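Local coordinates for delta-1-pyrroline-5-carboxylate dehydrogenase, mitochondrial (Mus musculus, PDB 4E3X), which catalyses the NAD+-dependent oxidation of glutamic gamma-semialdehyde to L-glutamate, the second step of proline breakdown, at residues A33-L38 against F169-A174; V68-V73 against L254-I259; H321-S326 against S352-P357; T466-D471 against T494-N499. One frame throughout, in Å; residues are numbered along the deposited sequence. Where two conformers were deposited one is given.

Contact 1. Residues A33-L38 against F169-A174. Unlike the reference sequence in segment 33-38: Ala33 (reference Thr).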
loop_
_atom_site.group_PDB
_atom_site.type_symbol
_atom_site.label_atom_id
_atom_site.label_comp_id
_atom_site.label_asym_id
_atom_site.label_seq_id
_atom_site.Cartn_x
_atom_site.Cartn_y
_atom_site.Cartn_z
ATOM N N ALA B 33 -8.881 -25.095 1.873
ATOM C CA ALA B 33 -8.429 -25.570 0.583
ATOM C C ALA B 33 -9.305 -24.954 -0.483
ATOM O O ALA B 33 -10.409 -24.476 -0.199
ATOM C CB ALA B 33 -8.504 -27.079 0.523
ATOM N N ASN B 34 -8.815 -24.955 -1.714
ATOM C CA ASN B 34 -9.622 -24.458 -2.811
ATOM C C ASN B 34 -10.918 -25.238 -2.988
ATOM O O ASN B 34 -10.951 -26.462 -2.867
ATOM C CB ASN B 34 -8.818 -24.456 -4.104
ATOM C CG ASN B 34 -7.697 -23.443 -4.075
ATOM O OD1 ASN B 34 -6.559 -23.773 -3.744
ATOM N ND2 ASN B 34 -8.023 -22.193 -4.378
ATOM N N GLU B 35 -11.990 -24.507 -3.264
ATOM C CA GLU B 35 -13.282 -25.122 -3.536
ATOM C C GLU B 35 -13.201 -25.954 -4.814
ATOM O O GLU B 35 -12.812 -25.449 -5.864
ATOM C CB GLU B 35 -14.346 -24.038 -3.687
ATOM C CG GLU B 35 -15.734 -24.582 -3.994
ATOM C CD GLU B 35 -16.403 -25.242 -2.795
ATOM O OE1 GLU B 35 -15.881 -25.135 -1.664
ATOM O OE2 GLU B 35 -17.472 -25.861 -2.987
ATOM N N PRO B 36 -13.536 -27.251 -4.731
ATOM C CA PRO B 36 -13.468 -28.067 -5.949
ATOM C C PRO B 36 -14.456 -27.627 -7.029
ATOM O O PRO B 36 -15.590 -27.249 -6.739
ATOM C CB PRO B 36 -13.823 -29.476 -5.450
ATOM C CG PRO B 36 -13.421 -29.473 -3.998
ATOM C CD PRO B 36 -13.754 -28.075 -3.526
ATOM N N ILE B 37 -14.001 -27.672 -8.276
ATOM C CA ILE B 37 -14.836 -27.362 -9.429
ATOM C C ILE B 37 -15.687 -28.576 -9.774
ATOM O O ILE B 37 -15.165 -29.680 -9.948
ATOM C CB ILE B 37 -13.965 -26.984 -10.642
ATOM C CG1 ILE B 37 -13.139 -25.740 -10.332
ATOM C CG2 ILE B 37 -14.826 -26.731 -11.862
ATOM C CD1 ILE B 37 -13.993 -24.531 -10.177
ATOM N N LEU B 38 -17.000 -28.377 -9.852
ATOM C CA LEU B 38 -17.916 -29.476 -10.155
ATOM C C LEU B 38 -18.013 -29.712 -11.657
ATOM O O LEU B 38 -17.722 -28.817 -12.450
ATOM C CB LEU B 38 -19.304 -29.195 -9.573
ATOM C CG LEU B 38 -19.342 -28.834 -8.087
ATOM C CD1 LEU B 38 -20.777 -28.654 -7.604
ATOM C CD2 LEU B 38 -18.625 -29.884 -7.254
ATOM N N PHE B 169 -12.099 -16.612 -2.243
ATOM C CA PHE B 169 -11.795 -15.302 -1.660
ATOM C C PHE B 169 -12.222 -15.287 -0.195
ATOM O O PHE B 169 -11.463 -14.872 0.680
ATOM C CB PHE B 169 -12.552 -14.170 -2.365
ATOM C CG PHE B 169 -11.896 -13.662 -3.624
ATOM C CD1 PHE B 169 -10.542 -13.367 -3.667
ATOM C CD2 PHE B 169 -12.663 -13.433 -4.759
ATOM C CE1 PHE B 169 -9.961 -12.874 -4.840
ATOM C CE2 PHE B 169 -12.095 -12.933 -5.927
ATOM C CZ PHE B 169 -10.741 -12.659 -5.968
ATOM N N PHE B 170 -13.451 -15.721 0.074
ATOM C CA PHE B 170 -13.968 -15.667 1.435
ATOM C C PHE B 170 -13.156 -16.553 2.384
ATOM O O PHE B 170 -12.807 -16.123 3.488
ATOM C CB PHE B 170 -15.451 -16.048 1.470
ATOM C CG PHE B 170 -16.376 -14.974 0.965
ATOM C CD1 PHE B 170 -15.895 -13.745 0.527
ATOM C CD2 PHE B 170 -17.742 -15.202 0.932
ATOM C CE1 PHE B 170 -16.767 -12.762 0.074
ATOM C CE2 PHE B 170 -18.615 -14.223 0.484
ATOM C CZ PHE B 170 -18.126 -13.004 0.048
ATOM N N ARG B 171 -12.827 -17.770 1.961
ATOM C CA ARG B 171 -12.088 -18.687 2.839
ATOM C C ARG B 171 -10.620 -18.298 3.006
ATOM O O ARG B 171 -10.107 -18.257 4.128
ATOM C CB ARG B 171 -12.193 -20.142 2.382
ATOM C CG ARG B 171 -13.594 -20.708 2.411
ATOM C CD ARG B 171 -13.554 -22.214 2.647
ATOM N NE ARG B 171 -14.861 -22.854 2.473
ATOM C CZ ARG B 171 -15.205 -23.577 1.405
ATOM N NH1 ARG B 171 -14.347 -23.749 0.402
ATOM N NH2 ARG B 171 -16.417 -24.111 1.330
ATOM N N PHE B 172 -9.941 -18.024 1.898
ATOM C CA PHE B 172 -8.527 -17.668 1.963
ATOM C C PHE B 172 -8.291 -16.322 2.642
ATOM O O PHE B 172 -7.368 -16.196 3.447
ATOM C CB PHE B 172 -7.879 -17.711 0.582
ATOM C CG PHE B 172 -7.511 -19.099 0.138
ATOM C CD1 PHE B 172 -6.237 -19.610 0.369
ATOM C CD2 PHE B 172 -8.444 -19.908 -0.490
ATOM C CE1 PHE B 172 -5.900 -20.903 -0.031
ATOM C CE2 PHE B 172 -8.112 -21.198 -0.887
ATOM C CZ PHE B 172 -6.837 -21.688 -0.667
ATOM N N ASN B 173 -9.105 -15.312 2.345
ATOM C CA ASN B 173 -8.941 -14.039 3.046
ATOM C C ASN B 173 -9.199 -14.193 4.548
ATOM O O ASN B 173 -8.513 -13.584 5.361
ATOM C CB ASN B 173 -9.806 -12.933 2.453
ATOM C CG ASN B 173 -9.215 -12.357 1.191
ATOM O OD1 ASN B 173 -7.992 -12.244 1.064
ATOM N ND2 ASN B 173 -10.078 -11.975 0.251
ATOM N N ALA B 174 -10.173 -15.026 4.926
ATOM C CA ALA B 174 -10.381 -15.318 6.344
ATOM C C ALA B 174 -9.126 -15.932 6.967
ATOM O O ALA B 174 -8.703 -15.527 8.050
ATOM C CB ALA B 174 -11.572 -16.236 6.534
HETATM O O HOH W 1 -12.026 -22.265 -0.362
#

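Contact 2. Residues V68-V73 against L254-I259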
loop_
_atom_site.group_PDB
_atom_site.type_symbol
_atom_site.label_atom_id
_atom_site.label_comp_id
_atom_site.label_asym_id
_atom_site.label_seq_id
_atom_site.Cartn_x
_atom_site.Cartn_y
_atom_site.Cartn_z
ATOM N N VAL B 68 -29.738 0.032 3.148
ATOM C CA VAL B 68 -28.968 0.816 4.106
ATOM C C VAL B 68 -29.357 0.312 5.492
ATOM O O VAL B 68 -30.527 0.370 5.878
ATOM C CB VAL B 68 -29.257 2.319 3.951
ATOM C CG1 VAL B 68 -28.552 3.121 5.034
ATOM C CG2 VAL B 68 -28.832 2.782 2.563
ATOM N N GLY B 69 -28.387 -0.231 6.223
ATOM C CA GLY B 69 -28.702 -0.944 7.449
ATOM C C GLY B 69 -29.524 -2.171 7.092
ATOM O O GLY B 69 -29.075 -3.035 6.329
ATOM N N ASP B 70 -30.743 -2.238 7.622
ATOM C CA ASP B 70 -31.675 -3.296 7.247
ATOM C C ASP B 70 -32.837 -2.740 6.439
ATOM O O ASP B 70 -33.782 -3.460 6.119
ATOM C CB ASP B 70 -32.186 -4.045 8.482
ATOM C CG ASP B 70 -31.116 -4.904 9.111
ATOM O OD1 ASP B 70 -30.309 -5.473 8.349
ATOM O OD2 ASP B 70 -31.067 -5.002 10.356
ATOM N N GLU B 71 -32.758 -1.457 6.106
ATOM C CA GLU B 71 -33.845 -0.792 5.389
ATOM C C GLU B 71 -33.723 -0.958 3.878
ATOM O O GLU B 71 -32.667 -0.707 3.306
ATOM C CB GLU B 71 -33.894 0.704 5.726
ATOM C CG GLU B 71 -35.046 1.445 5.044
ATOM C CD GLU B 71 -35.054 2.950 5.300
ATOM O OE1 GLU B 71 -34.170 3.458 6.029
ATOM O OE2 GLU B 71 -35.957 3.626 4.759
ATOM N N GLU B 72 -34.809 -1.377 3.238
ATOM C CA GLU B 72 -34.867 -1.441 1.784
ATOM C C GLU B 72 -35.388 -0.107 1.283
ATOM O O GLU B 72 -36.469 0.337 1.681
ATOM C CB GLU B 72 -35.767 -2.588 1.324
ATOM C CG GLU B 72 -35.293 -3.952 1.796
ATOM C CD GLU B 72 -36.110 -5.103 1.238
ATOM O OE1 GLU B 72 -37.056 -4.852 0.466
ATOM O OE2 GLU B 72 -35.800 -6.268 1.571
ATOM N N VAL B 73 -34.600 0.550 0.439
ATOM C CA VAL B 73 -34.904 1.917 0.025
ATOM C C VAL B 73 -35.019 2.014 -1.492
ATOM O O VAL B 73 -34.185 1.481 -2.221
ATOM C CB VAL B 73 -33.811 2.901 0.499
ATOM C CG1 VAL B 73 -34.225 4.333 0.221
ATOM C CG2 VAL B 73 -33.520 2.698 1.984
ATOM N N LEU B 254 -23.447 -10.962 8.789
ATOM C CA LEU B 254 -22.892 -9.617 8.661
ATOM C C LEU B 254 -23.875 -8.619 9.281
ATOM O O LEU B 254 -25.037 -8.574 8.884
ATOM C CB LEU B 254 -22.646 -9.271 7.192
ATOM C CG LEU B 254 -21.885 -7.958 6.988
ATOM C CD1 LEU B 254 -20.423 -8.138 7.348
ATOM C CD2 LEU B 254 -22.020 -7.497 5.557
ATOM N N PRO B 255 -23.423 -7.828 10.267
ATOM C CA PRO B 255 -24.342 -6.900 10.934
ATOM C C PRO B 255 -24.814 -5.785 10.002
ATOM O O PRO B 255 -24.186 -5.532 8.968
ATOM C CB PRO B 255 -23.484 -6.311 12.064
ATOM C CG PRO B 255 -22.406 -7.309 12.289
ATOM C CD PRO B 255 -22.105 -7.855 10.923
ATOM N N PRO B 256 -25.922 -5.121 10.356
ATOM C CA PRO B 256 -26.359 -3.978 9.548
ATOM C C PRO B 256 -25.330 -2.847 9.518
ATOM O O PRO B 256 -24.562 -2.662 10.471
ATOM C CB PRO B 256 -27.650 -3.517 10.246
ATOM C CG PRO B 256 -27.561 -4.075 11.623
ATOM C CD PRO B 256 -26.816 -5.368 11.501
ATOM N N ASN B 257 -25.330 -2.113 8.409
ATOM C CA ASN B 257 -24.498 -0.921 8.224
ATOM C C ASN B 257 -23.010 -1.187 8.048
ATOM O O ASN B 257 -22.209 -0.250 8.055
ATOM C CB ASN B 257 -24.740 0.101 9.330
ATOM C CG ASN B 257 -26.170 0.586 9.338
ATOM O OD1 ASN B 257 -26.660 1.143 8.347
ATOM N ND2 ASN B 257 -26.873 0.342 10.443
ATOM N N ILE B 258 -22.634 -2.453 7.889
ATOM C CA ILE B 258 -21.243 -2.779 7.590
ATOM C C ILE B 258 -20.970 -2.752 6.076
ATOM O O ILE B 258 -19.954 -2.208 5.627
ATOM C CB ILE B 258 -20.827 -4.122 8.208
ATOM C CG1 ILE B 258 -21.135 -4.128 9.719
ATOM C CG2 ILE B 258 -19.346 -4.425 7.924
ATOM C CD1 ILE B 258 -20.645 -2.883 10.497
ATOM N N ILE B 259 -21.876 -3.327 5.286
ATOM C CA ILE B 259 -21.853 -3.138 3.839
ATOM C C ILE B 259 -23.214 -2.587 3.438
ATOM O O ILE B 259 -24.241 -3.231 3.672
ATOM C CB ILE B 259 -21.546 -4.428 3.050
ATOM C CG1 ILE B 259 -20.141 -4.955 3.390
ATOM C CG2 ILE B 259 -21.648 -4.152 1.551
ATOM C CD1 ILE B 259 -19.820 -6.290 2.748
HETATM O O HOH W 2 -26.351 -2.850 5.841
#

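Contact 3. Residues H321-S326 against S352-P357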
loop_
_atom_site.group_PDB
_atom_site.type_symbol
_atom_site.label_atom_id
_atom_site.label_comp_id
_atom_site.label_asym_id
_atom_site.label_seq_id
_atom_site.Cartn_x
_atom_site.Cartn_y
_atom_site.Cartn_z
ATOM N N HIS B 321 -0.420 -14.082 -25.843
ATOM C CA HIS B 321 0.160 -15.421 -25.886
ATOM C C HIS B 321 1.320 -15.348 -26.875
ATOM O O HIS B 321 1.110 -15.051 -28.054
ATOM C CB HIS B 321 -0.850 -16.482 -26.359
ATOM C CG HIS B 321 -1.814 -16.939 -25.301
ATOM N ND1 HIS B 321 -2.690 -17.987 -25.500
ATOM C CD2 HIS B 321 -2.061 -16.484 -24.046
ATOM C CE1 HIS B 321 -3.422 -18.167 -24.414
ATOM N NE2 HIS B 321 -3.057 -17.270 -23.512
ATOM N N PHE B 322 2.533 -15.604 -26.396
ATOM C CA PHE B 322 3.716 -15.609 -27.248
ATOM C C PHE B 322 4.136 -17.051 -27.495
ATOM O O PHE B 322 4.377 -17.801 -26.558
ATOM C CB PHE B 322 4.878 -14.827 -26.618
ATOM C CG PHE B 322 6.134 -14.875 -27.445
ATOM C CD1 PHE B 322 6.355 -13.946 -28.451
ATOM C CD2 PHE B 322 7.073 -15.880 -27.248
ATOM C CE1 PHE B 322 7.505 -14.003 -29.235
ATOM C CE2 PHE B 322 8.215 -15.945 -28.026
ATOM C CZ PHE B 322 8.432 -15.001 -29.016
ATOM N N VAL B 323 4.247 -17.417 -28.766
ATOM C CA VAL B 323 4.582 -18.779 -29.141
ATOM C C VAL B 323 5.999 -18.829 -29.700
ATOM O O VAL B 323 6.354 -18.043 -30.579
ATOM C CB VAL B 323 3.601 -19.300 -30.210
ATOM C CG1 VAL B 323 3.975 -20.704 -30.641
ATOM C CG2 VAL B 323 2.176 -19.272 -29.682
ATOM N N HIS B 324 6.810 -19.730 -29.154
ATOM C CA HIS B 324 8.133 -20.019 -29.687
ATOM C C HIS B 324 8.031 -21.267 -30.564
ATOM O O HIS B 324 7.105 -22.070 -30.414
ATOM C CB HIS B 324 9.139 -20.246 -28.554
ATOM C CG HIS B 324 10.525 -20.549 -29.031
ATOM N ND1 HIS B 324 11.059 -21.820 -29.002
ATOM C CD2 HIS B 324 11.485 -19.749 -29.555
ATOM C CE1 HIS B 324 12.286 -21.791 -29.492
ATOM N NE2 HIS B 324 12.570 -20.547 -29.832
ATOM N N SER B 325 8.978 -21.438 -31.478
ATOM C CA SER B 325 8.926 -22.561 -32.412
ATOM C C SER B 325 8.934 -23.941 -31.734
ATOM O O SER B 325 8.533 -24.938 -32.336
ATOM C CB SER B 325 10.079 -22.457 -33.408
ATOM O OG SER B 325 11.320 -22.557 -32.735
ATOM N N SER B 326 9.387 -23.993 -30.486
ATOM C CA SER B 326 9.463 -25.246 -29.735
ATOM C C SER B 326 8.152 -25.568 -28.999
ATOM O O SER B 326 8.092 -26.532 -28.239
ATOM C CB SER B 326 10.611 -25.181 -28.719
ATOM O OG SER B 326 10.325 -24.230 -27.703
ATOM N N SER B 352 -5.714 -11.373 -26.242
ATOM C CA SER B 352 -6.211 -10.681 -27.423
ATOM C C SER B 352 -5.121 -10.436 -28.459
ATOM O O SER B 352 -5.402 -9.939 -29.550
ATOM C CB SER B 352 -6.875 -9.358 -27.044
ATOM O OG SER B 352 -5.974 -8.525 -26.342
ATOM N N ARG B 353 -3.878 -10.776 -28.124
ATOM C CA ARG B 353 -2.807 -10.759 -29.116
ATOM C C ARG B 353 -1.992 -12.048 -29.058
ATOM O O ARG B 353 -1.502 -12.445 -27.999
ATOM C CB ARG B 353 -1.933 -9.508 -28.993
ATOM C CG ARG B 353 -1.495 -9.169 -27.612
ATOM C CD ARG B 353 -0.761 -7.830 -27.550
ATOM N NE ARG B 353 -0.430 -7.593 -26.159
ATOM C CZ ARG B 353 0.772 -7.285 -25.687
ATOM N NH1 ARG B 353 0.916 -7.123 -24.379
ATOM N NH2 ARG B 353 1.811 -7.132 -26.497
ATOM N N LEU B 354 -1.886 -12.705 -30.213
ATOM C CA LEU B 354 -1.167 -13.964 -30.348
ATOM C C LEU B 354 0.017 -13.742 -31.282
ATOM O O LEU B 354 -0.157 -13.248 -32.392
ATOM C CB LEU B 354 -2.090 -15.030 -30.941
ATOM C CG LEU B 354 -1.456 -16.397 -31.238
ATOM C CD1 LEU B 354 -1.036 -17.094 -29.967
ATOM C CD2 LEU B 354 -2.395 -17.282 -32.041
ATOM N N TYR B 355 1.212 -14.106 -30.828
ATOM C CA TYR B 355 2.429 -13.957 -31.618
ATOM C C TYR B 355 2.909 -15.350 -32.006
ATOM O O TYR B 355 3.195 -16.164 -31.134
ATOM C CB TYR B 355 3.510 -13.248 -30.793
ATOM C CG TYR B 355 3.174 -11.821 -30.402
ATOM C CD1 TYR B 355 3.686 -10.748 -31.122
ATOM C CD2 TYR B 355 2.368 -11.548 -29.298
ATOM C CE1 TYR B 355 3.396 -9.432 -30.769
ATOM C CE2 TYR B 355 2.063 -10.235 -28.945
ATOM C CZ TYR B 355 2.584 -9.184 -29.677
ATOM O OH TYR B 355 2.289 -7.881 -29.318
ATOM N N VAL B 356 2.986 -15.619 -33.310
ATOM C CA VAL B 356 3.294 -16.966 -33.811
ATOM C C VAL B 356 4.506 -16.932 -34.743
ATOM O O VAL B 356 4.573 -16.069 -35.612
ATOM C CB VAL B 356 2.081 -17.557 -34.593
ATOM C CG1 VAL B 356 2.387 -18.956 -35.120
ATOM C CG2 VAL B 356 0.846 -17.588 -33.721
ATOM N N PRO B 357 5.457 -17.874 -34.575
ATOM C CA PRO B 357 6.607 -17.900 -35.488
ATOM C C PRO B 357 6.199 -18.461 -36.844
ATOM O O PRO B 357 5.350 -19.351 -36.929
ATOM C CB PRO B 357 7.594 -18.839 -34.790
ATOM C CG PRO B 357 6.715 -19.781 -34.014
ATOM C CD PRO B 357 5.516 -18.960 -33.576
#

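Contact 4. Residues T466-D471 against T494-N499. Unlike the reference sequence in segment 466-471: Lys468 (reference Gln).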
loop_
_atom_site.group_PDB
_atom_site.type_symbol
_atom_site.label_atom_id
_atom_site.label_comp_id
_atom_site.label_asym_id
_atom_site.label_seq_id
_atom_site.Cartn_x
_atom_site.Cartn_y
_atom_site.Cartn_z
ATOM N N THR B 466 10.973 -9.500 -31.394
ATOM C CA THR B 466 9.535 -9.645 -31.214
ATOM C C THR B 466 9.152 -9.684 -29.731
ATOM O O THR B 466 8.149 -9.087 -29.335
ATOM C CB THR B 466 8.995 -10.868 -31.971
ATOM O OG1 THR B 466 9.380 -10.767 -33.349
ATOM C CG2 THR B 466 7.478 -10.925 -31.887
ATOM N N LEU B 467 9.945 -10.370 -28.911
ATOM C CA LEU B 467 9.741 -10.309 -27.465
ATOM C C LEU B 467 9.775 -8.868 -26.957
ATOM O O LEU B 467 8.980 -8.497 -26.101
ATOM C CB LEU B 467 10.775 -11.165 -26.728
ATOM C CG LEU B 467 10.547 -12.682 -26.756
ATOM C CD1 LEU B 467 11.781 -13.447 -26.296
ATOM C CD2 LEU B 467 9.327 -13.077 -25.926
ATOM N N LYS B 468 10.685 -8.053 -27.482
ATOM C CA LYS B 468 10.700 -6.641 -27.095
ATOM C C LYS B 468 9.398 -5.932 -27.487
ATOM O O LYS B 468 8.855 -5.137 -26.715
ATOM C CB LYS B 468 11.922 -5.919 -27.663
ATOM C CG LYS B 468 13.224 -6.393 -27.053
ATOM C CD LYS B 468 14.403 -5.597 -27.594
ATOM C CE LYS B 468 15.678 -5.891 -26.815
ATOM N NZ LYS B 468 16.078 -7.319 -26.911
ATOM N N LEU B 469 8.885 -6.244 -28.672
ATOM C CA LEU B 469 7.602 -5.694 -29.095
ATOM C C LEU B 469 6.449 -6.141 -28.202
ATOM O O LEU B 469 5.552 -5.352 -27.910
ATOM C CB LEU B 469 7.310 -6.044 -30.555
ATOM C CG LEU B 469 8.226 -5.353 -31.568
ATOM C CD1 LEU B 469 7.854 -5.748 -32.990
ATOM C CD2 LEU B 469 8.166 -3.845 -31.386
ATOM N N VAL B 470 6.463 -7.401 -27.769
ATOM C CA VAL B 470 5.419 -7.877 -26.862
ATOM C C VAL B 470 5.389 -6.976 -25.625
ATOM O O VAL B 470 4.333 -6.561 -25.156
ATOM C CB VAL B 470 5.640 -9.348 -26.433
ATOM C CG1 VAL B 470 4.624 -9.748 -25.361
ATOM C CG2 VAL B 470 5.556 -10.279 -27.636
ATOM N N ASP B 471 6.574 -6.648 -25.128
ATOM C CA ASP B 471 6.728 -5.854 -23.926
ATOM C C ASP B 471 6.383 -4.367 -24.093
ATOM O O ASP B 471 5.859 -3.755 -23.166
ATOM C CB ASP B 471 8.164 -6.017 -23.419
ATOM C CG ASP B 471 8.458 -5.151 -22.223
ATOM O OD1 ASP B 471 7.872 -5.385 -21.147
ATOM O OD2 ASP B 471 9.286 -4.235 -22.358
ATOM N N THR B 494 11.206 -15.175 -19.953
ATOM C CA THR B 494 10.792 -14.816 -18.606
ATOM C C THR B 494 11.483 -13.533 -18.140
ATOM O O THR B 494 10.832 -12.624 -17.624
ATOM C CB THR B 494 11.035 -15.975 -17.630
ATOM O OG1 THR B 494 10.238 -17.101 -18.032
ATOM C CG2 THR B 494 10.665 -15.579 -16.209
ATOM N N ARG B 495 12.790 -13.435 -18.360
ATOM C CA ARG B 495 13.507 -12.211 -18.022
ATOM C C ARG B 495 13.011 -11.015 -18.844
ATOM O O ARG B 495 12.780 -9.935 -18.300
ATOM C CB ARG B 495 15.020 -12.382 -18.207
ATOM C CG ARG B 495 15.688 -13.299 -17.191
ATOM C CD ARG B 495 17.212 -13.288 -17.351
ATOM N NE ARG B 495 17.644 -13.781 -18.659
ATOM C CZ ARG B 495 17.964 -15.049 -18.914
ATOM N NH1 ARG B 495 17.902 -15.956 -17.949
ATOM N NH2 ARG B 495 18.345 -15.410 -20.134
ATOM N N MET B 496 12.840 -11.206 -20.151
ATOM C CA MET B 496 12.452 -10.105 -21.035
ATOM C C MET B 496 11.046 -9.581 -20.766
ATOM O O MET B 496 10.767 -8.403 -20.974
ATOM C CB MET B 496 12.573 -10.521 -22.504
ATOM C CG MET B 496 14.003 -10.797 -22.950
ATOM S SD MET B 496 14.149 -11.208 -24.704
ATOM C CE MET B 496 13.738 -9.640 -25.462
ATOM N N LEU B 497 10.164 -10.463 -20.305
ATOM C CA LEU B 497 8.761 -10.112 -20.111
ATOM C C LEU B 497 8.399 -9.869 -18.650
ATOM O O LEU B 497 7.214 -9.784 -18.302
ATOM C CB LEU B 497 7.873 -11.204 -20.721
ATOM C CG LEU B 497 8.063 -11.402 -22.227
ATOM C CD1 LEU B 497 7.311 -12.630 -22.710
ATOM C CD2 LEU B 497 7.629 -10.145 -22.988
ATOM N N ARG B 498 9.423 -9.729 -17.810
ATOM C CA ARG B 498 9.265 -9.567 -16.366
ATOM C C ARG B 498 8.202 -8.547 -15.963
ATOM O O ARG B 498 7.448 -8.778 -15.010
ATOM C CB ARG B 498 10.609 -9.170 -15.760
ATOM C CG ARG B 498 10.633 -9.029 -14.248
ATOM C CD ARG B 498 12.087 -8.831 -13.819
ATOM N NE ARG B 498 12.286 -8.670 -12.381
ATOM C CZ ARG B 498 12.542 -9.673 -11.548
ATOM N NH1 ARG B 498 12.725 -9.435 -10.257
ATOM N NH2 ARG B 498 12.593 -10.921 -11.998
ATOM N N ASN B 499 8.160 -7.413 -16.661
ATOM C CA ASN B 499 7.172 -6.375 -16.363
ATOM C C ASN B 499 6.041 -6.249 -17.376
ATOM O O ASN B 499 5.226 -5.322 -17.305
ATOM C CB ASN B 499 7.846 -5.032 -16.088
ATOM C CG ASN B 499 8.269 -4.907 -14.647
ATOM O OD1 ASN B 499 9.454 -4.869 -14.338
ATOM N ND2 ASN B 499 7.293 -4.881 -13.750
HETATM O O HOH W 3 9.279 -6.659 -19.245
#

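Contact 1. Residues A33-L38 against F169-A174
Ala33, an alanine where the reference sequence has threonine, meets Arg171 through its backbone: a water donates to Ala33 O at 2.7 Å and accepts from Arg171 NH1. One residue on, the Asn34 side chain crosses that of Phe172 at about a right angle, yet the amide and ring planes are only 32° apart, with ND2 3.6 Å from CE2. ND2 donates to Val515 O and Asp168 OD2, and OD1 accepts from Gln517 NE2, in the loop that also carries the substrate-binding Ser513. The framework is an extended N-terminal loop laid over helix 155-180 of the aldehyde dehydrogenase fold; the two segments lie 131 residues apart in sequence. Glu35 then supplies the charge. CG lies opposite the backbone N (chi1 179°), and the bend at chi2 turns the carboxylate toward the extended arginine. OE1 alone receives both end nitrogens of Arg171, NH1 at 2.9 Å and NH2 at 3.2 Å, almost in the guanidinium plane, while OE2 pairs with Arg140 and Ser136.

Contact 2. Residues V68-V73 against L254-I259
Asn257 lays its carboxamide against the backbone of Gly69, with OD1 3.1 Å from CA. CG stands beside the backbone N (chi1 -62°), which brings the amide across the gap between two tight turns. One is a type II' turn from Val68 to Glu71, which closes a two-residue hairpin between strands 62-68 and 71-73; the other is a type II turn from Pro255 to Ile258, ahead of strand 259-261. Gly69 comes first of the two central residues in its turn, at a phi of 64° that suits glycine, and a beta carbon there would press on OD1. Although OD1 is also near Gly69 N, that N-H bonds to Gln260 OE1, while Gln260 NE2 bonds to Asn257 OD1. Beside this pair the Asp70 carboxylate meets Pro256 at a slant, at CB and CG, with OD2 3.7 Å from CB and OD1 in a salt bridge to Arg250. Shortening Asn257 to an alanine is likely to leave Gln260 NE2 without this acceptor and to open a gap over Gly69 CA. A water 2.8 Å from Gly69 O accepts from Asn257 N at 2.9 Å. With no direct hydrogen bond between the segments, the hairpin and the turn are joined by intermediaries: the water, the Gln260 amide, and Arg250, which also reaches Gly69 O.

Contact 3. Residues H321-S326 against S352-P357
Val323 wedges its two methyls between Leu354 and Pro357, CG2 lying 3.9 Å from Leu354 CD1 and CG1 3.7 Å from Pro357 CD. With CG1 opposite the backbone N (chi1 178°), the branches diverge, one to each neighbour. On the other face of the sheet Phe322 crosses Tyr355 at about a right angle, its CD1 3.8 Å from Tyr355 CB. Between these faces run the backbone bonds of a parallel pair: Arg353 O takes His321 N, His321 O takes Tyr355 N at 2.9 Å, and Tyr355 O takes Val323 N. Leu354 CA adds a CA-H...O contact to His321 O. At the polar edge the Tyr355 hydroxyl accepts from Arg353 NH2 at 3.0 Å, near the guanidinium plane; NH2 also donates to Val470 O, and NE to Lys318 O. A phenylalanine in place of Tyr355 would probably cost Arg353 NH2 one of these two acceptors and leave the guanidinium to lean on its other bonds. The strands are the two arms of a beta-alpha-beta unit whose connecting helix 329-341 covers the Val323 and Leu354 face; helix 463-472 packs on the Phe322 and Tyr355 face, and strands 476-483 and 452-458 extend the sheet beyond the pair.

Contact 4. Residues T466-D471 against T494-N499
Apolar packing with a polar margin bridged by one water joins Leu467, Val470 and Asp471 of helix 463-472 to the C-terminal end of helix 487-496 and the turn after it. Helix 487-496 is the connection of a beta-alpha-beta unit between parallel strands 476-483 and 503-506, and helix 463-472 precedes that unit. Leu467 packs on Phe322 of strand 319-323 and Val470 on both Phe320 and Phe322, while Leu497, just past the second helix, also meets Phe320. Leu497, the first residue to leave helical geometry, carries much of the fit: CD1 touches Leu467 CD2 and CD2 touches Val470 CG1, both at 3.8 Å. Val470 reaches it because CG1 stands opposite the backbone N (chi1 173°). Met496 crosses Leu467 at about a right angle, with CE 3.6 Å from Leu467 CB, although a second conformer of the methionine makes this part of the fit less certain. Within the turn, Arg498 forms a salt bridge with Asp117 of the second subunit. Asp471 forms the polar edge, its OD1 in a salt bridge with Arg524. One water donates to Asp471 OD1 at 2.7 Å and to Met496 O at 2.9 Å, a carbonyl at the helix end, and accepts from Asn499 N.

Contacts 1 and 2 cross along the chain, their segments alternating, with centres 26 Å apart and no touch. Contacts 3 and 4 follow in series. Contact 1 fixes the N-terminal loop on helix 155-180, and contact 2 joins a hairpin to the turn that leads into the five-stranded parallel sheet. Contacts 3 and 4 lie 50 Å and 48 Å from contact 2, between centres, on the other side of the chain's middle. Helix 463-472, half of contact 4, covers one face of the strand pair of contact 3, centres 12 Å apart, with a probable hydrogen bond from Arg353 NH2 to Val470 O. The strand just after the nucleophile Cys348 is thus tied through this helix to the turn that reaches the second subunit.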